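Local atomic coordinates of charybdin (Charybdis maritima, PDB entry 2B7U), a protein that is a plant protein of the ribosome-inactivating protein family, with a mixed alpha-and-beta fold. Residues 17-20 / 21-25; 26-29 / 30-34; 134-137 / 138-141; 160-164 / 165-169; 174-177 / 178-182. One frame throughout, in Å; residues are numbered along the deposited sequence.

Interaction 1: residues 17-20 / 21-25; sequences ERLT and GQTYT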
loop_
_atom_site.group_PDB
_atom_site.type_symbol
_atom_site.label_atom_id
_atom_site.label_comp_id
_atom_site.label_asym_id
_atom_site.label_seq_id
_atom_site.Cartn_x
_atom_site.Cartn_y
_atom_site.Cartn_z
ATOM N N GLU A 17 -14.759 -14.072 -0.719
ATOM C CA GLU A 17 -15.699 -14.975 -0.031
ATOM C C GLU A 17 -15.055 -16.172 0.672
ATOM O O GLU A 17 -15.377 -16.454 1.833
ATOM C CB GLU A 17 -16.786 -15.451 -0.992
ATOM C CG GLU A 17 -17.879 -16.247 -0.306
ATOM C CD GLU A 17 -18.921 -16.765 -1.268
ATOM O OE1 GLU A 17 -18.851 -16.441 -2.474
ATOM O OE2 GLU A 17 -19.810 -17.517 -0.812
ATOM N N ARG A 18 -14.151 -16.864 -0.019
ATOM C CA ARG A 18 -13.478 -18.061 0.526
ATOM C C ARG A 18 -12.107 -17.733 1.151
ATOM O O ARG A 18 -11.328 -18.637 1.469
ATOM C CB ARG A 18 -13.366 -19.153 -0.568
ATOM C CG ARG A 18 -12.010 -19.352 -1.300
ATOM C CD ARG A 18 -11.405 -18.068 -1.840
ATOM N NE ARG A 18 -9.981 -18.206 -2.178
ATOM C CZ ARG A 18 -9.107 -17.197 -2.173
ATOM N NH1 ARG A 18 -9.497 -15.977 -1.826
ATOM N NH2 ARG A 18 -7.835 -17.402 -2.507
ATOM N N LEU A 19 -11.833 -16.443 1.331
ATOM C CA LEU A 19 -10.513 -15.969 1.745
ATOM C C LEU A 19 -10.133 -16.551 3.112
ATOM O O LEU A 19 -10.928 -16.505 4.052
ATOM C CB LEU A 19 -10.521 -14.431 1.835
ATOM C CG LEU A 19 -9.437 -13.576 1.174
ATOM C CD1 LEU A 19 -9.278 -12.270 1.948
ATOM C CD2 LEU A 19 -8.143 -14.266 1.018
ATOM N N THR A 20 -8.918 -17.087 3.219
ATOM C CA THR A 20 -8.387 -17.546 4.499
ATOM C C THR A 20 -7.067 -16.839 4.776
ATOM O O THR A 20 -6.514 -16.183 3.887
ATOM C CB THR A 20 -8.133 -19.059 4.510
ATOM O OG1 THR A 20 -7.052 -19.390 3.627
ATOM C CG2 THR A 20 -9.377 -19.805 4.090
ATOM N N GLY A 21 -6.562 -16.994 5.999
ATOM C CA GLY A 21 -5.248 -16.450 6.376
ATOM C C GLY A 21 -4.180 -16.884 5.399
ATOM O O GLY A 21 -3.365 -16.067 4.941
ATOM N N GLN A 22 -4.206 -18.166 5.044
ATOM C CA GLN A 22 -3.216 -18.731 4.143
ATOM C C GLN A 22 -3.339 -18.193 2.723
ATOM O O GLN A 22 -2.335 -17.811 2.110
ATOM C CB GLN A 22 -3.312 -20.263 4.134
ATOM C CG GLN A 22 -2.569 -20.960 5.263
ATOM C CD GLN A 22 -2.711 -20.281 6.608
ATOM O OE1 GLN A 22 -3.817 -20.143 7.123
ATOM N NE2 GLN A 22 -1.580 -19.882 7.203
ATOM N N THR A 23 -4.558 -18.118 2.188
ATOM C CA THR A 23 -4.694 -17.645 0.799
ATOM C C THR A 23 -4.474 -16.121 0.660
ATOM O O THR A 23 -4.026 -15.648 -0.376
ATOM C CB THR A 23 -6.009 -18.078 0.168
ATOM O OG1 THR A 23 -7.107 -17.546 0.914
ATOM C CG2 THR A 23 -6.076 -19.596 0.133
ATOM N N TYR A 24 -4.793 -15.376 1.706
ATOM C CA TYR A 24 -4.458 -13.950 1.766
ATOM C C TYR A 24 -2.932 -13.807 1.776
ATOM O O TYR A 24 -2.394 -13.013 1.006
ATOM C CB TYR A 24 -5.053 -13.353 3.025
ATOM C CG TYR A 24 -4.566 -11.964 3.360
ATOM C CD1 TYR A 24 -5.053 -10.846 2.672
ATOM C CD2 TYR A 24 -3.677 -11.758 4.387
ATOM C CE1 TYR A 24 -4.621 -9.566 2.983
ATOM C CE2 TYR A 24 -3.248 -10.467 4.715
ATOM C CZ TYR A 24 -3.741 -9.390 4.034
ATOM O OH TYR A 24 -3.262 -8.163 4.411
ATOM N N THR A 25 -2.240 -14.554 2.630
ATOM C CA THR A 25 -0.784 -14.486 2.671
ATOM C C THR A 25 -0.167 -14.817 1.310
ATOM O O THR A 25 0.771 -14.142 0.851
ATOM C CB THR A 25 -0.257 -15.405 3.763
ATOM O OG1 THR A 25 -0.710 -14.912 5.036
ATOM C CG2 THR A 25 1.265 -15.447 3.729
#

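Interaction 2: residues 26-29 / 30-34; sequences DFIK and NLRRS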
loop_
_atom_site.group_PDB
_atom_site.type_symbol
_atom_site.label_atom_id
_atom_site.label_comp_id
_atom_site.label_asym_id
_atom_site.label_seq_id
_atom_site.Cartn_x
_atom_site.Cartn_y
_atom_site.Cartn_z
ATOM N N ASP A 26 -0.667 -15.875 0.672
ATOM C CA ASP A 26 -0.218 -16.264 -0.661
ATOM C C ASP A 26 -0.390 -15.108 -1.651
ATOM O O ASP A 26 0.474 -14.815 -2.467
ATOM C CB ASP A 26 -0.998 -17.477 -1.211
ATOM C CG ASP A 26 -0.842 -18.772 -0.387
ATOM O OD1 ASP A 26 -1.737 -19.643 -0.539
ATOM O OD2 ASP A 26 0.150 -18.947 0.358
ATOM N N PHE A 27 -1.538 -14.448 -1.587
ATOM C CA PHE A 27 -1.814 -13.351 -2.495
ATOM C C PHE A 27 -0.828 -12.200 -2.317
ATOM O O PHE A 27 -0.312 -11.653 -3.280
ATOM C CB PHE A 27 -3.248 -12.855 -2.289
ATOM C CG PHE A 27 -3.650 -11.802 -3.260
ATOM C CD1 PHE A 27 -4.119 -12.129 -4.523
ATOM C CD2 PHE A 27 -3.567 -10.466 -2.912
ATOM C CE1 PHE A 27 -4.473 -11.146 -5.419
ATOM C CE2 PHE A 27 -3.943 -9.486 -3.794
ATOM C CZ PHE A 27 -4.395 -9.830 -5.055
ATOM N N ILE A 28 -0.571 -11.845 -1.072
ATOM C CA ILE A 28 0.352 -10.736 -0.792
ATOM C C ILE A 28 1.769 -11.088 -1.260
ATOM O O ILE A 28 2.454 -10.254 -1.866
ATOM C CB ILE A 28 0.322 -10.348 0.705
ATOM C CG1 ILE A 28 -1.051 -9.784 1.112
ATOM C CG2 ILE A 28 1.440 -9.344 1.031
ATOM C CD1 ILE A 28 -1.485 -8.549 0.405
ATOM N N LYS A 29 2.192 -12.317 -0.996
ATOM C CA LYS A 29 3.530 -12.771 -1.411
ATOM C C LYS A 29 3.648 -12.718 -2.929
ATOM O O LYS A 29 4.640 -12.255 -3.469
ATOM C CB LYS A 29 3.796 -14.157 -0.870
ATOM C CG LYS A 29 4.070 -14.137 0.629
ATOM C CD LYS A 29 4.045 -15.512 1.258
ATOM C CE LYS A 29 5.213 -16.372 0.857
ATOM N NZ LYS A 29 5.188 -17.746 1.437
ATOM N N ASN A 30 2.612 -13.174 -3.627
ATOM C CA ASN A 30 2.628 -13.115 -5.081
ATOM C C ASN A 30 2.636 -11.689 -5.602
ATOM O O ASN A 30 3.290 -11.383 -6.601
ATOM C CB ASN A 30 1.453 -13.904 -5.677
ATOM C CG ASN A 30 1.582 -15.386 -5.450
ATOM O OD1 ASN A 30 2.678 -15.896 -5.248
ATOM N ND2 ASN A 30 0.460 -16.099 -5.507
ATOM N N LEU A 31 1.917 -10.797 -4.927
ATOM C CA LEU A 31 1.860 -9.418 -5.340
ATOM C C LEU A 31 3.240 -8.756 -5.204
ATOM O O LEU A 31 3.666 -8.000 -6.062
ATOM C CB LEU A 31 0.814 -8.677 -4.522
ATOM C CG LEU A 31 0.658 -7.193 -4.816
ATOM C CD1 LEU A 31 0.450 -6.926 -6.310
ATOM C CD2 LEU A 31 -0.442 -6.586 -3.997
ATOM N N ARG A 32 3.939 -9.046 -4.119
ATOM C CA ARG A 32 5.310 -8.544 -3.959
ATOM C C ARG A 32 6.239 -8.971 -5.099
ATOM O O ARG A 32 7.033 -8.174 -5.614
ATOM C CB ARG A 32 5.872 -8.994 -2.626
ATOM C CG ARG A 32 5.256 -8.354 -1.424
ATOM C CD ARG A 32 5.641 -9.069 -0.176
ATOM N NE ARG A 32 5.087 -8.489 1.046
ATOM C CZ ARG A 32 4.954 -9.179 2.187
ATOM N NH1 ARG A 32 4.435 -8.609 3.257
ATOM N NH2 ARG A 32 5.361 -10.450 2.273
ATOM N N ARG A 33 6.138 -10.232 -5.487
ATOM C CA ARG A 33 6.913 -10.729 -6.596
ATOM C C ARG A 33 6.545 -10.016 -7.904
ATOM O O ARG A 33 7.423 -9.709 -8.694
ATOM C CB ARG A 33 6.694 -12.232 -6.727
ATOM C CG ARG A 33 7.465 -12.866 -7.808
ATOM C CD ARG A 33 6.957 -14.282 -7.962
ATOM N NE ARG A 33 7.991 -15.299 -7.809
ATOM C CZ ARG A 33 8.254 -16.261 -8.689
ATOM N NH1 ARG A 33 9.209 -17.135 -8.421
ATOM N NH2 ARG A 33 7.579 -16.363 -9.831
ATOM N N SER A 34 5.252 -9.764 -8.117
ATOM C CA SER A 34 4.758 -9.110 -9.334
ATOM C C SER A 34 5.251 -7.682 -9.415
ATOM O O SER A 34 5.481 -7.160 -10.497
ATOM C CB SER A 34 3.237 -9.094 -9.392
ATOM O OG SER A 34 2.721 -10.410 -9.585
#

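Interaction 3: residues 134-137 / 138-141; sequences NKNA and LQDA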
loop_
_atom_site.group_PDB
_atom_site.type_symbol
_atom_site.label_atom_id
_atom_site.label_comp_id
_atom_site.label_asym_id
_atom_site.label_seq_id
_atom_site.Cartn_x
_atom_site.Cartn_y
_atom_site.Cartn_z
ATOM N N ASN A 134 -10.759 -6.955 9.197
ATOM C CA ASN A 134 -10.901 -8.394 9.048
ATOM C C ASN A 134 -11.593 -8.721 7.712
ATOM O O ASN A 134 -11.847 -7.836 6.893
ATOM C CB ASN A 134 -11.599 -9.003 10.264
ATOM C CG ASN A 134 -13.009 -8.517 10.450
ATOM O OD1 ASN A 134 -13.556 -7.790 9.620
ATOM N ND2 ASN A 134 -13.630 -8.942 11.551
ATOM N N LYS A 135 -11.914 -9.991 7.497
ATOM C CA LYS A 135 -12.543 -10.417 6.253
ATOM C C LYS A 135 -13.909 -9.758 6.064
ATOM O O LYS A 135 -14.263 -9.319 4.969
ATOM C CB LYS A 135 -12.687 -11.943 6.248
ATOM C CG LYS A 135 -13.265 -12.549 4.997
ATOM C CD LYS A 135 -13.296 -14.053 5.151
ATOM C CE LYS A 135 -13.905 -14.760 3.965
ATOM N NZ LYS A 135 -13.815 -16.253 4.134
ATOM N N ASN A 136 -14.681 -9.693 7.142
ATOM C CA ASN A 136 -15.983 -9.032 7.083
ATOM C C ASN A 136 -15.844 -7.566 6.663
ATOM O O ASN A 136 -16.642 -7.072 5.875
ATOM C CB ASN A 136 -16.726 -9.159 8.415
ATOM C CG ASN A 136 -17.218 -10.588 8.695
ATOM O OD1 ASN A 136 -17.301 -10.998 9.847
ATOM N ND2 ASN A 136 -17.555 -11.331 7.649
ATOM N N ALA A 137 -14.810 -6.877 7.157
ATOM C CA ALA A 137 -14.592 -5.468 6.788
ATOM C C ALA A 137 -14.197 -5.332 5.319
ATOM O O ALA A 137 -14.601 -4.382 4.639
ATOM C CB ALA A 137 -13.557 -4.827 7.689
ATOM N N LEU A 138 -13.401 -6.269 4.827
ATOM C CA LEU A 138 -13.012 -6.255 3.428
ATOM C C LEU A 138 -14.215 -6.527 2.530
ATOM O O LEU A 138 -14.365 -5.915 1.497
ATOM C CB LEU A 138 -11.888 -7.250 3.195
ATOM C CG LEU A 138 -11.187 -7.205 1.853
ATOM C CD1 LEU A 138 -10.710 -5.791 1.501
ATOM C CD2 LEU A 138 -10.060 -8.233 1.879
ATOM N N GLN A 139 -15.095 -7.429 2.947
ATOM C CA GLN A 139 -16.299 -7.697 2.207
ATOM C C GLN A 139 -17.154 -6.435 2.106
ATOM O O GLN A 139 -17.641 -6.068 1.024
ATOM C CB GLN A 139 -17.076 -8.824 2.887
ATOM C CG GLN A 139 -16.439 -10.199 2.716
ATOM C CD GLN A 139 -17.103 -11.303 3.556
ATOM O OE1 GLN A 139 -16.653 -12.449 3.539
ATOM N NE2 GLN A 139 -18.154 -10.962 4.284
ATOM N N ASP A 140 -17.311 -5.753 3.229
ATOM C CA ASP A 140 -18.078 -4.513 3.255
ATOM C C ASP A 140 -17.446 -3.430 2.382
ATOM O O ASP A 140 -18.130 -2.653 1.716
ATOM C CB ASP A 140 -18.216 -4.012 4.695
ATOM C CG ASP A 140 -18.942 -4.987 5.589
ATOM O OD1 ASP A 140 -19.748 -5.808 5.071
ATOM O OD2 ASP A 140 -18.699 -4.939 6.821
ATOM N N ALA A 141 -16.123 -3.362 2.392
ATOM C CA ALA A 141 -15.427 -2.387 1.575
ATOM C C ALA A 141 -15.671 -2.594 0.103
ATOM O O ALA A 141 -15.906 -1.628 -0.619
ATOM C CB ALA A 141 -13.940 -2.441 1.845
#

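Interaction 4: residues 160-164 / 165-169; sequences VVSQM and FCEAT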
loop_
_atom_site.group_PDB
_atom_site.type_symbol
_atom_site.label_atom_id
_atom_site.label_comp_id
_atom_site.label_asym_id
_atom_site.label_seq_id
_atom_site.Cartn_x
_atom_site.Cartn_y
_atom_site.Cartn_z
ATOM N N VAL A 160 -9.587 0.660 4.294
ATOM C CA VAL A 160 -9.488 -0.775 4.483
ATOM C C VAL A 160 -8.657 -1.419 3.361
ATOM O O VAL A 160 -7.756 -2.232 3.614
ATOM C CB VAL A 160 -10.907 -1.418 4.577
ATOM C CG1 VAL A 160 -10.813 -2.910 4.536
ATOM C CG2 VAL A 160 -11.586 -0.953 5.850
ATOM N N VAL A 161 -8.930 -1.055 2.109
ATOM C CA VAL A 161 -8.156 -1.604 1.011
ATOM C C VAL A 161 -6.672 -1.196 1.098
ATOM O O VAL A 161 -5.759 -2.026 0.948
ATOM C CB VAL A 161 -8.751 -1.184 -0.333
ATOM C CG1 VAL A 161 -7.797 -1.532 -1.466
ATOM C CG2 VAL A 161 -10.135 -1.808 -0.520
ATOM N N SER A 162 -6.408 0.068 1.371
ATOM C CA SER A 162 -5.025 0.539 1.502
ATOM C C SER A 162 -4.289 -0.217 2.603
ATOM O O SER A 162 -3.128 -0.608 2.411
ATOM C CB SER A 162 -4.994 2.034 1.770
ATOM O OG SER A 162 -3.654 2.514 1.730
ATOM N N GLN A 163 -4.917 -0.403 3.764
ATOM C CA GLN A 163 -4.267 -1.086 4.867
ATOM C C GLN A 163 -4.032 -2.547 4.532
ATOM O O GLN A 163 -2.922 -3.073 4.670
ATOM C CB GLN A 163 -5.068 -0.952 6.145
ATOM C CG GLN A 163 -5.088 0.438 6.728
ATOM C CD GLN A 163 -3.768 0.805 7.343
ATOM O OE1 GLN A 163 -3.025 -0.063 7.804
ATOM N NE2 GLN A 163 -3.436 2.104 7.327
ATOM N N MET A 164 -5.066 -3.222 4.060
ATOM C CA MET A 164 -4.951 -4.660 3.885
ATOM C C MET A 164 -4.202 -5.118 2.657
ATOM O O MET A 164 -3.794 -6.287 2.590
ATOM C CB MET A 164 -6.346 -5.307 3.941
ATOM C CG MET A 164 -7.021 -5.044 5.243
ATOM S SD MET A 164 -8.631 -5.874 5.456
ATOM C CE MET A 164 -8.104 -7.560 5.756
ATOM N N PHE A 165 -3.996 -4.228 1.688
ATOM C CA PHE A 165 -3.203 -4.585 0.505
ATOM C C PHE A 165 -1.923 -3.780 0.429
ATOM O O PHE A 165 -0.846 -4.370 0.374
ATOM C CB PHE A 165 -4.075 -4.546 -0.739
ATOM C CG PHE A 165 -5.134 -5.596 -0.691
ATOM C CD1 PHE A 165 -4.818 -6.900 -1.013
ATOM C CD2 PHE A 165 -6.385 -5.319 -0.202
ATOM C CE1 PHE A 165 -5.744 -7.916 -0.911
ATOM C CE2 PHE A 165 -7.336 -6.337 -0.083
ATOM C CZ PHE A 165 -7.017 -7.641 -0.447
ATOM N N CYS A 166 -2.003 -2.469 0.530
ATOM C CA CYS A 166 -0.761 -1.665 0.384
ATOM C C CYS A 166 0.159 -1.781 1.612
ATOM O O CYS A 166 1.349 -2.118 1.482
ATOM C CB CYS A 166 -1.063 -0.238 0.063
ATOM S SG CYS A 166 -2.107 -0.113 -1.443
ATOM N N GLU A 167 -0.366 -1.529 2.804
ATOM C CA GLU A 167 0.489 -1.591 3.968
ATOM C C GLU A 167 0.943 -3.034 4.249
ATOM O O GLU A 167 2.072 -3.282 4.657
ATOM C CB GLU A 167 -0.193 -1.000 5.186
ATOM C CG GLU A 167 -0.726 0.404 4.999
ATOM C CD GLU A 167 0.321 1.444 4.728
ATOM O OE1 GLU A 167 1.538 1.136 4.820
ATOM O OE2 GLU A 167 -0.059 2.592 4.395
ATOM N N ALA A 168 0.049 -4.006 4.068
ATOM C CA ALA A 168 0.429 -5.420 4.214
ATOM C C ALA A 168 1.533 -5.826 3.235
ATOM O O ALA A 168 2.449 -6.572 3.593
ATOM C CB ALA A 168 -0.795 -6.314 4.038
ATOM N N THR A 169 1.476 -5.313 2.005
ATOM C CA THR A 169 2.508 -5.582 1.003
ATOM C C THR A 169 3.845 -4.979 1.452
ATOM O O THR A 169 4.887 -5.628 1.386
ATOM C CB THR A 169 2.067 -5.049 -0.360
ATOM O OG1 THR A 169 0.935 -5.826 -0.811
ATOM C CG2 THR A 169 3.139 -5.138 -1.401
#

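Interaction 5: residues 174-177 / 178-182; sequences IANH and FAFNL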
loop_
_atom_site.group_PDB
_atom_site.type_symbol
_atom_site.label_atom_id
_atom_site.label_comp_id
_atom_site.label_asym_id
_atom_site.label_seq_id
_atom_site.Cartn_x
_atom_site.Cartn_y
_atom_site.Cartn_z
ATOM N N ILE A 174 2.666 -6.509 9.353
ATOM C CA ILE A 174 1.304 -6.051 9.042
ATOM C C ILE A 174 0.557 -7.148 8.280
ATOM O O ILE A 174 -0.583 -7.504 8.654
ATOM C CB ILE A 174 1.294 -4.689 8.310
ATOM C CG1 ILE A 174 1.918 -3.628 9.219
ATOM C CG2 ILE A 174 -0.121 -4.275 7.964
ATOM C CD1 ILE A 174 1.978 -2.244 8.638
ATOM N N ALA A 175 1.183 -7.715 7.241
ATOM C CA ALA A 175 0.604 -8.861 6.537
ATOM C C ALA A 175 0.280 -9.997 7.497
ATOM O O ALA A 175 -0.814 -10.572 7.434
ATOM C CB ALA A 175 1.494 -9.370 5.454
ATOM N N ASN A 176 1.213 -10.304 8.383
ATOM C CA ASN A 176 0.997 -11.377 9.384
ATOM C C ASN A 176 -0.199 -11.065 10.262
ATOM O O ASN A 176 -1.057 -11.937 10.518
ATOM C CB ASN A 176 2.234 -11.593 10.265
ATOM C CG ASN A 176 3.365 -12.290 9.539
ATOM O OD1 ASN A 176 3.156 -12.884 8.485
ATOM N ND2 ASN A 176 4.567 -12.231 10.115
ATOM N N HIS A 177 -0.266 -9.821 10.734
ATOM C CA HIS A 177 -1.302 -9.435 11.659
ATOM C C HIS A 177 -2.667 -9.608 11.033
ATOM O O HIS A 177 -3.609 -10.114 11.665
ATOM C CB HIS A 177 -1.137 -7.978 12.091
ATOM C CG HIS A 177 -2.212 -7.520 13.019
ATOM N ND1 HIS A 177 -2.271 -7.914 14.337
ATOM C CD2 HIS A 177 -3.286 -6.723 12.813
ATOM C CE1 HIS A 177 -3.338 -7.376 14.903
ATOM N NE2 HIS A 177 -3.967 -6.650 14.004
ATOM N N PHE A 178 -2.799 -9.185 9.782
ATOM C CA PHE A 178 -4.092 -9.266 9.121
ATOM C C PHE A 178 -4.434 -10.707 8.763
ATOM O O PHE A 178 -5.610 -11.084 8.799
ATOM C CB PHE A 178 -4.152 -8.354 7.894
ATOM C CG PHE A 178 -4.151 -6.886 8.217
ATOM C CD1 PHE A 178 -4.792 -6.383 9.344
ATOM C CD2 PHE A 178 -3.535 -5.981 7.354
ATOM C CE1 PHE A 178 -4.797 -5.009 9.622
ATOM C CE2 PHE A 178 -3.574 -4.626 7.626
ATOM C CZ PHE A 178 -4.197 -4.139 8.750
ATOM N N ALA A 179 -3.427 -11.526 8.475
ATOM C CA ALA A 179 -3.638 -12.929 8.111
ATOM C C ALA A 179 -4.134 -13.726 9.309
ATOM O O ALA A 179 -5.079 -14.532 9.201
ATOM C CB ALA A 179 -2.343 -13.542 7.564
ATOM N N PHE A 180 -3.531 -13.465 10.458
ATOM C CA PHE A 180 -3.754 -14.281 11.657
ATOM C C PHE A 180 -5.146 -14.006 12.231
ATOM O O PHE A 180 -5.705 -14.858 12.919
ATOM C CB PHE A 180 -2.669 -13.997 12.712
ATOM C CG PHE A 180 -1.248 -14.361 12.283
ATOM C CD1 PHE A 180 -0.980 -15.071 11.107
ATOM C CD2 PHE A 180 -0.171 -14.034 13.101
ATOM C CE1 PHE A 180 0.314 -15.410 10.763
ATOM C CE2 PHE A 180 1.136 -14.387 12.751
ATOM C CZ PHE A 180 1.372 -15.065 11.583
ATOM N N ASN A 181 -5.695 -12.829 11.932
ATOM C CA ASN A 181 -6.944 -12.333 12.522
ATOM C C ASN A 181 -8.093 -12.267 11.505
ATOM O O ASN A 181 -9.206 -11.837 11.822
ATOM C CB ASN A 181 -6.698 -10.952 13.129
ATOM C CG ASN A 181 -5.886 -11.008 14.419
ATOM O OD1 ASN A 181 -6.378 -11.487 15.447
ATOM N ND2 ASN A 181 -4.654 -10.519 14.377
ATOM N N LEU A 182 -7.831 -12.750 10.296
ATOM C CA LEU A 182 -8.693 -12.504 9.151
ATOM C C LEU A 182 -10.105 -13.061 9.295
ATOM O O LEU A 182 -11.081 -12.372 9.026
ATOM C CB LEU A 182 -8.037 -13.078 7.899
ATOM C CG LEU A 182 -8.659 -12.728 6.561
ATOM C CD1 LEU A 182 -8.441 -11.267 6.201
ATOM C CD2 LEU A 182 -8.073 -13.641 5.521
#

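Interaction 1: residues 17-20 / 21-25
Thr20 and Thr23 adopt nearly the same first torsion, chi1 68° and 60°, which tucks each OG1 between its own backbone N and carbonyl carbon and lets each hydroxyl reach back to the main chain of the other residue. Thr20 OG1 accepts from Thr23 N at 3.1 Å, and Thr23 OG1 accepts from Thr20 N at 3.0 Å, the second bond almost straight with an N-H...O angle of 172°. This reciprocal pair is a capping box: Thr20 is the N-cap of helix 21-35 and Thr23 the residue that returns the bond. The first regular turn closes beside it, where Tyr24 N donates to Thr20 O at 2.9 Å.

Two further side chains pack on Thr23. Arg18, its chain bent at chi2, approaches from the opposite direction and lays one face of its guanidinium over OG1, while Arg18 NH2 comes to 3.3 Å from Thr23 CB. Leu19 reaches in obliquely with one methyl, CD2, which lies 3.4 Å from Thr23 OG1 and 3.8 Å from Tyr24 CB. The ring of Tyr24 leads away from this group, its OH going to Met164.

Chemically, the box satisfies Thr23 N, an amide of the first helical turn that has no earlier helical carbonyl to use, and it binds Thr20 N as well, so two side-chain oxygens help set the path of the chain into the helix.

Interaction 2: residues 26-29 / 30-34
Ile28 and Arg32, one turn apart on helix 21-35, make the close side-chain contact here. The CG2 methyl of Ile28 lies over one face of the Arg32 guanidinium, offset toward its rim, at 3.7 Å from CZ. For Ile28, chi1 of -65° sets CG1 beside the backbone N and leaves CG2 anti to it, and the Arg32 chain runs extended from CG to NE, which carries the flat group across the methyl. The guanidinium is held from outside the turn as well: NE donates to Thr169 O and NH1 to Ala168 O, two carbonyls in the last turn of helix 151-170. A hydrophobic cover on one face and two directed bonds together restrict its rotation.

The backbone of this stretch is regular, as Leu31 N to Phe27 O at 2.9 Å and Arg32 N to Ile28 O at 3.0 Å indicate. On the exposed side the contacts are sparser. Asn30 CG sits 3.2 Å from Asp26 O, but Asn30 ND2 is badly angled for a bond to that oxygen. Lys29 CG comes no closer than 4.2 Å to Arg32 NH2.

The buried side divides between two neighbours. Phe27 and Leu31 pack on strands 7-15 and 56-64 of the mixed beta-sheet, whereas Ile28 and Leu31 meet Thr169 of helix 151-170, and Ile28 also touches Phe165, so this helix packs on both the beta-sheet and helix 151-170.

Interaction 3: residues 134-137 / 138-141
Gln139 reaches back over the first turn of helix 135-147, an N-capped helix start, and meets Lys135 and Asn136 there. Its chain is extended beyond CG, and with CG beside the backbone N (chi1 -73°) the amide is carried toward the residues one turn earlier. It crosses the Lys135 chain at a slant, Gln139 OE1 lying 3.6 Å from Lys135 CE and touching CG as well; these are contacts with the aliphatic part of the lysine. The ammonium end continues elsewhere, since NZ donates to Glu17 O and Leu19 O in the loop leading to helix 21-35.

Toward Asn136 the relation differs. The two side chains run side by side in the same direction, but their amide planes are turned 64° apart. Their nearest atoms, Asn136 ND2 and Gln139 NE2, are 3.4 Å apart; as modelled both are donors, and no hydrogen bond joins them. Asp140 also folds back on this turn: its OD2 lies 3.1 Å from Asn136 O, a close approach of two acceptors, while its backbone N donates to the same carbonyl at 3.0 Å.

On the buried side, Leu138 sends its side chain away from this polar group toward Phe165 of helix 151-170 and Ile16, and Ala141 meets Ser157. Lys135 N is taken by Leu182 O, joining the helix start to the segment that follows helix 172-180.

The cap itself is made by Asn134. Its chi1 of 63° brings OD1 to the first-turn amides, where it accepts from Ala137 N at 2.9 Å, nearly along the C=O axis.

Interaction 4: residues 160-164 / 165-169
Phe165 opens the second half of this stretch of helix 151-170 with a bond from its N to Val161 O at 2.9 Å, the last of the normal spacing before a wider turn. The same carbonyl oxygen lies in the plane of the Phe165 ring at its edge, 3.5 Å from CD2. Val161 CG1 is looser against that atom, at 4.2 Å. The ring also packs on Leu60 and Leu62 of strand 56-64.

At Cys166 the pattern changes. Its N lies 2.9 Å from Ser162 O, but the N-H...O angle of 120° makes this a weak bond. Glu167 N, five residues on from Ser162, takes the same oxygen at 2.9 Å and at 159°, which is the signature of a pi-type turn. The Glu167 chain, bent at chi2, crosses Gln163 obliquely, Glu167 CG lying 3.7 Å from Gln163 OE1. Its carboxylate is engaged elsewhere: OE2 makes a salt bridge with Arg170 and is hydrogen-bonded to Tyr117 OH, while Gln163 NE2 bonds Glu199.

Ala168 N repeats the five-residue spacing on Gln163 O. At Thr169 the helix narrows again, with both OG1 and N donating to Phe165 O from opposite faces of its plane.

The wide turn leaves Met164 O without an amide of this stretch, and Tyr24 OH of helix 21-35 bonds it instead, so a buried carbonyl is satisfied by another helix.

Interaction 5: residues 174-177 / 178-182
The last turns of helix 172-180 are the element here, and the contact runs along two of its sides. On the buried side Ile174 and Phe178 lie side by side, pointing the same way, with Ile174 CG2 3.5 Å from Phe178 CE2. The His177 ring meets the Phe178 ring obliquely, the planes 58° apart and the centroids separated by 5.7 Å. His177 NE2 is hydrogen-bonded to Lys189 O, which would limit the rotation of the imidazole.

On the outer side Asn176 and Phe180 run together, the amide and ring planes only 6° apart. Asn176 CB sits over the Phe180 face in a CH-pi contact, 4.2 Å from the centroid, and Asn176 O lies over the same ring 3.0 Å from Phe180 CG while accepting from Phe180 N.

Beyond Phe180, Asn181 turns back. Its ND2 donates to His177 O at 2.9 Å, with an N-H...O angle of 158°, and also stands over one face of the His177 ring. The backbone N of Asn181 makes a weak bond to that oxygen. Ile174 with Phe178, Asn176 with Phe180 and His177 with Asn181 all follow the four-residue spacing typical of ridges along an alpha helix.

In the fold
In chain order, interaction 1 leads from a loop into helix 21-35 and interaction 2 lies on that helix, their centres about 13 Å apart; interaction 3 starts helix 135-147, interaction 4 sits on helix 151-170, and interaction 5 lies on helix 172-180. Interaction 4 is the hub: its centre is about 5 Å from that of the chain, and it touches all four others. Interactions 2 and 3, with centres about 20 Å apart, do not touch. Interactions 1, 3 and 5 meet at one side, where Lys135 and Leu182 bring together two helix starts and the residues after helix 172-180. Helix 21-35 thus packs with three helices that are successive in the chain but far from it in sequence.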